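Local coordinates for protein metallo-carboxypeptidase (Pseudomonas aeruginosa, PDB 4A39) that probably acts as a zinc-dependent carboxypeptidase of the M14 family, removing residues from the C-terminal ends of peptides, at residues G291-P294 with R295-R298; L193-R196 with L197-P200. One frame throughout, in Å; residues are numbered along the deposited sequence.

Contact 1. Residues G291-P294 with R295-R298; sequences GYTP and RLER
Thr-293 is the N-cap of helix 294-308 and binds two backbone N-H groups of the first turn. Its OG1 accepts from Leu-296 N at 3.2 Å with a nearly straight N-H...O angle of 163°. Its carbonyl O accepts from Glu-297 N at 2.9 Å. Pro-294, the first helical residue, carries the pattern on by accepting Arg-298 N through its O at 3.0 Å. The hydroxyl has a further partner: a water lies 2.7 Å from Thr-293 OG1. That water also accepts from Arg-295 NH1 at 2.9 Å, in the plane of the guanidinium and at its edge. The extended Arg-295 chain then reaches the carbonyls of Asp-341 and Leu-387, tying the helix start to the C-terminal end of the chain. On another side of the turn lies Tyr-292. Its CG stands anti to the backbone N (chi1 -162°), which brings the ring up to Leu-296 CB and the Glu-297 side chain. The phenol oxygen is hydrogen-bonded to Glu-300, about one turn beyond Leu-296 on the same helix. The ring crosses the Glu-297 side chain at about a right angle. Tyr-292 CE1 rests 4.1 Å from Leu-296 CB, and Tyr-292 OH lies 3.3 Å from Glu-297 CA.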
loop_
_atom_site.group_PDB
_atom_site.type_symbol
_atom_site.label_atom_id
_atom_site.label_comp_id
_atom_site.label_asym_id
_atom_site.label_seq_id
_atom_site.Cartn_x
_atom_site.Cartn_y
_atom_site.Cartn_z
ATOM N N GLY A 291 -24.807 4.792 8.293
ATOM C CA GLY A 291 -24.974 6.110 7.705
ATOM C C GLY A 291 -24.940 6.142 6.187
ATOM O O GLY A 291 -24.980 7.217 5.589
ATOM N N TYR A 292 -24.864 4.973 5.557
ATOM C CA TYR A 292 -24.831 4.884 4.100
ATOM C C TYR A 292 -26.105 5.530 3.549
ATOM O O TYR A 292 -27.179 5.407 4.147
ATOM C CB TYR A 292 -24.748 3.415 3.678
ATOM C CG TYR A 292 -24.294 3.156 2.255
ATOM C CD1 TYR A 292 -23.073 3.648 1.781
ATOM C CD2 TYR A 292 -25.047 2.348 1.409
ATOM C CE1 TYR A 292 -22.615 3.328 0.501
ATOM C CE2 TYR A 292 -24.601 2.023 0.135
ATOM C CZ TYR A 292 -23.385 2.510 -0.313
ATOM O OH TYR A 292 -22.933 2.130 -1.558
ATOM N N THR A 293 -25.980 6.221 2.417
ATOM C CA THR A 293 -27.113 6.907 1.796
ATOM C C THR A 293 -27.146 6.678 0.289
ATOM O O THR A 293 -26.153 6.264 -0.307
ATOM C CB THR A 293 -27.015 8.424 1.991
ATOM O OG1 THR A 293 -25.875 8.912 1.268
ATOM C CG2 THR A 293 -26.865 8.776 3.467
ATOM N N PRO A 294 -28.296 6.950 -0.352
ATOM C CA PRO A 294 -28.378 6.760 -1.803
ATOM C C PRO A 294 -27.355 7.661 -2.501
ATOM O O PRO A 294 -26.819 7.315 -3.555
ATOM C CB PRO A 294 -29.817 7.157 -2.117
ATOM C CG PRO A 294 -30.552 6.739 -0.875
ATOM C CD PRO A 294 -29.626 7.224 0.220
ATOM N N ARG A 295 -27.086 8.820 -1.905
ATOM C CA ARG A 295 -26.115 9.756 -2.463
ATOM C C ARG A 295 -24.744 9.100 -2.550
ATOM O O ARG A 295 -24.069 9.173 -3.580
ATOM C CB ARG A 295 -26.020 11.014 -1.590
ATOM C CG ARG A 295 -24.744 11.819 -1.809
ATOM C CD ARG A 295 -24.682 13.065 -0.930
ATOM N NE ARG A 295 -23.331 13.622 -0.909
ATOM C CZ ARG A 295 -22.404 13.303 -0.010
ATOM N NH1 ARG A 295 -22.684 12.440 0.959
ATOM N NH2 ARG A 295 -21.189 13.829 -0.094
ATOM N N LEU A 296 -24.338 8.464 -1.458
ATOM C CA LEU A 296 -23.045 7.797 -1.409
ATOM C C LEU A 296 -23.018 6.552 -2.292
ATOM O O LEU A 296 -21.989 6.230 -2.887
ATOM C CB LEU A 296 -22.695 7.448 0.041
ATOM C CG LEU A 296 -22.386 8.672 0.915
ATOM C CD1 LEU A 296 -22.169 8.246 2.352
ATOM C CD2 LEU A 296 -21.147 9.382 0.376
ATOM N N GLU A 297 -24.153 5.862 -2.385
ATOM C CA GLU A 297 -24.246 4.662 -3.213
ATOM C C GLU A 297 -23.954 5.027 -4.666
ATOM O O GLU A 297 -23.219 4.320 -5.367
ATOM C CB GLU A 297 -25.645 4.050 -3.099
ATOM C CG GLU A 297 -25.758 2.639 -3.657
ATOM C CD GLU A 297 -27.100 2.004 -3.354
ATOM O OE1 GLU A 297 -28.086 2.329 -4.046
ATOM O OE2 GLU A 297 -27.170 1.186 -2.414
ATOM N N ARG A 298 -24.528 6.137 -5.113
ATOM C CA ARG A 298 -24.332 6.600 -6.483
ATOM C C ARG A 298 -22.906 7.092 -6.714
ATOM O O ARG A 298 -22.322 6.833 -7.767
ATOM C CB ARG A 298 -25.317 7.726 -6.807
ATOM C CG ARG A 298 -25.212 8.233 -8.234
ATOM C CD ARG A 298 -26.288 9.266 -8.531
ATOM N NE ARG A 298 -26.134 10.492 -7.754
ATOM C CZ ARG A 298 -25.241 11.438 -8.021
ATOM N NH1 ARG A 298 -24.415 11.303 -9.051
ATOM N NH2 ARG A 298 -25.185 12.525 -7.263
HETATM O O HOH W 1 -25.072 11.331 2.177
#

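Contact 2. Residues L193-R196 with L197-P200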
loop_
_atom_site.group_PDB
_atom_site.type_symbol
_atom_site.label_atom_id
_atom_site.label_comp_id
_atom_site.label_asym_id
_atom_site.label_seq_id
_atom_site.Cartn_x
_atom_site.Cartn_y
_atom_site.Cartn_z
ATOM N N LEU A 193 1.054 9.598 -7.573
ATOM C CA LEU A 193 0.118 10.692 -7.365
ATOM C C LEU A 193 0.889 12.008 -7.228
ATOM O O LEU A 193 0.614 12.985 -7.932
ATOM C CB LEU A 193 -0.708 10.403 -6.103
ATOM C CG LEU A 193 -1.909 11.275 -5.731
ATOM C CD1 LEU A 193 -2.780 10.519 -4.731
ATOM C CD2 LEU A 193 -1.441 12.593 -5.148
ATOM N N ILE A 194 1.878 12.025 -6.341
ATOM C CA ILE A 194 2.667 13.230 -6.112
ATOM C C ILE A 194 3.497 13.648 -7.323
ATOM O O ILE A 194 3.598 14.837 -7.625
ATOM C CB ILE A 194 3.582 13.062 -4.868
ATOM C CG1 ILE A 194 2.757 13.248 -3.593
ATOM C CG2 ILE A 194 4.706 14.085 -4.882
ATOM C CD1 ILE A 194 1.674 12.222 -3.394
ATOM N N GLU A 195 4.085 12.688 -8.027
ATOM C CA GLU A 195 4.891 13.040 -9.185
ATOM C C GLU A 195 4.068 13.693 -10.288
ATOM O O GLU A 195 4.593 14.502 -11.053
ATOM C CB GLU A 195 5.619 11.815 -9.736
ATOM C CG GLU A 195 6.580 11.194 -8.746
ATOM C CD GLU A 195 7.610 10.302 -9.406
ATOM O OE1 GLU A 195 7.284 9.667 -10.432
ATOM O OE2 GLU A 195 8.744 10.229 -8.886
ATOM N N ARG A 196 2.785 13.352 -10.381
ATOM C CA ARG A 196 1.949 13.956 -11.414
ATOM C C ARG A 196 1.790 15.454 -11.180
ATOM O O ARG A 196 1.602 16.223 -12.127
ATOM C CB ARG A 196 0.563 13.303 -11.471
ATOM C CG ARG A 196 -0.355 14.015 -12.458
ATOM C CD ARG A 196 -1.645 13.277 -12.756
ATOM N NE ARG A 196 -2.465 14.060 -13.676
ATOM C CZ ARG A 196 -3.637 13.674 -14.169
ATOM N NH1 ARG A 196 -4.149 12.496 -13.841
ATOM N NH2 ARG A 196 -4.297 14.471 -14.998
ATOM N N LEU A 197 1.871 15.866 -9.919
ATOM C CA LEU A 197 1.737 17.278 -9.554
ATOM C C LEU A 197 2.853 18.151 -10.131
ATOM O O LEU A 197 2.718 19.375 -10.205
ATOM C CB LEU A 197 1.712 17.425 -8.030
ATOM C CG LEU A 197 0.371 17.246 -7.315
ATOM C CD1 LEU A 197 -0.532 18.427 -7.634
ATOM C CD2 LEU A 197 -0.273 15.943 -7.729
ATOM N N GLN A 198 3.950 17.519 -10.541
ATOM C CA GLN A 198 5.088 18.240 -11.110
ATOM C C GLN A 198 4.806 18.776 -12.511
ATOM O O GLN A 198 5.451 19.724 -12.961
ATOM C CB GLN A 198 6.315 17.327 -11.172
ATOM C CG GLN A 198 6.819 16.858 -9.824
ATOM C CD GLN A 198 8.014 15.931 -9.944
ATOM O OE1 GLN A 198 7.905 14.817 -10.462
ATOM N NE2 GLN A 198 9.164 16.389 -9.469
ATOM N N ARG A 199 3.849 18.164 -13.200
ATOM C CA ARG A 199 3.498 18.574 -14.558
ATOM C C ARG A 199 3.154 20.057 -14.678
ATOM O O ARG A 199 2.305 20.569 -13.952
ATOM C CB ARG A 199 2.325 17.740 -15.073
ATOM C CG ARG A 199 2.672 16.285 -15.328
ATOM C CD ARG A 199 1.452 15.499 -15.783
ATOM N NE ARG A 199 0.827 16.090 -16.964
ATOM C CZ ARG A 199 -0.236 15.584 -17.582
ATOM N NH1 ARG A 199 -0.800 14.468 -17.134
ATOM N NH2 ARG A 199 -0.744 16.198 -18.644
ATOM N N PRO A 200 3.822 20.766 -15.606
ATOM C CA PRO A 200 3.599 22.197 -15.840
ATOM C C PRO A 200 2.224 22.484 -16.439
ATOM O O PRO A 200 1.535 23.413 -16.017
ATOM C CB PRO A 200 4.726 22.570 -16.804
ATOM C CG PRO A 200 5.800 21.580 -16.480
ATOM C CD PRO A 200 5.014 20.304 -16.335
#
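Arg-196 and Arg-199 meet at the C-terminal end of helix 185-196. Arg-196 has CG anti to the backbone N (chi1 175°) and stays extended as far as the guanidinium. Arg-199 starts with CG beside its backbone N and bends at chi3 (56°). The bent chain crosses Arg-196 at a slant, and Arg-199 NH1 comes 3.9 Å from Arg-196 NE. The two guanidinium planes are only 15° apart. Asp-202 probably offsets the like charges: it forms a salt bridge with Arg-196 NE and a long, weak ion pair with Arg-199 NH1. Glu-204 forms a second salt bridge with Arg-196, at NH2.

The backbone here closes in i to i+3 steps, not in the i to i+4 steps of an alpha helix. Leu-197 N donates to Ile-194 O at 3.1 Å, and Gln-198 N donates to Glu-195 O, also at 3.1 Å. A type I beta turn from Arg-196 to Arg-199 follows, closed by Arg-199 N to Arg-196 O at 3.2 Å. Leu-197 CD2 lies 4.4 Å from Leu-193 CD2. Leu-193, Arg-196 and Leu-197 all touch Leu-377 of helix 366-383, and Arg-196 NH1 is hydrogen-bonded to Ser-378 OG there. Glu-195 OE1 makes a salt bridge to Lys-370 of the same helix. Ile-194 packs on Leu-134 and Ala-138 of helix 128-138, while Leu-193 and Ile-194 both reach Leu-216 on strand 212-217.

The two contacts mark opposite kinds of helix end. Contact 1 is the start of helix 294-308, and contact 2 is the finish of helix 185-196. Both lie in the zinc carboxypeptidase part of the chain, with contact 2 coming first. They do not touch: their centres are 32 Å apart and their nearest atoms about 19 Å. Neither belongs to the zinc site of His-180, Glu-183 and His-273. The Tyr-292 side chain of contact 1 is still about 13 Å from the bound (2-guanidinoethylmercapto)succinic acid. Contact 1 is largely at the surface, whereas contact 2 is partly buried, with helix 366-383 against it.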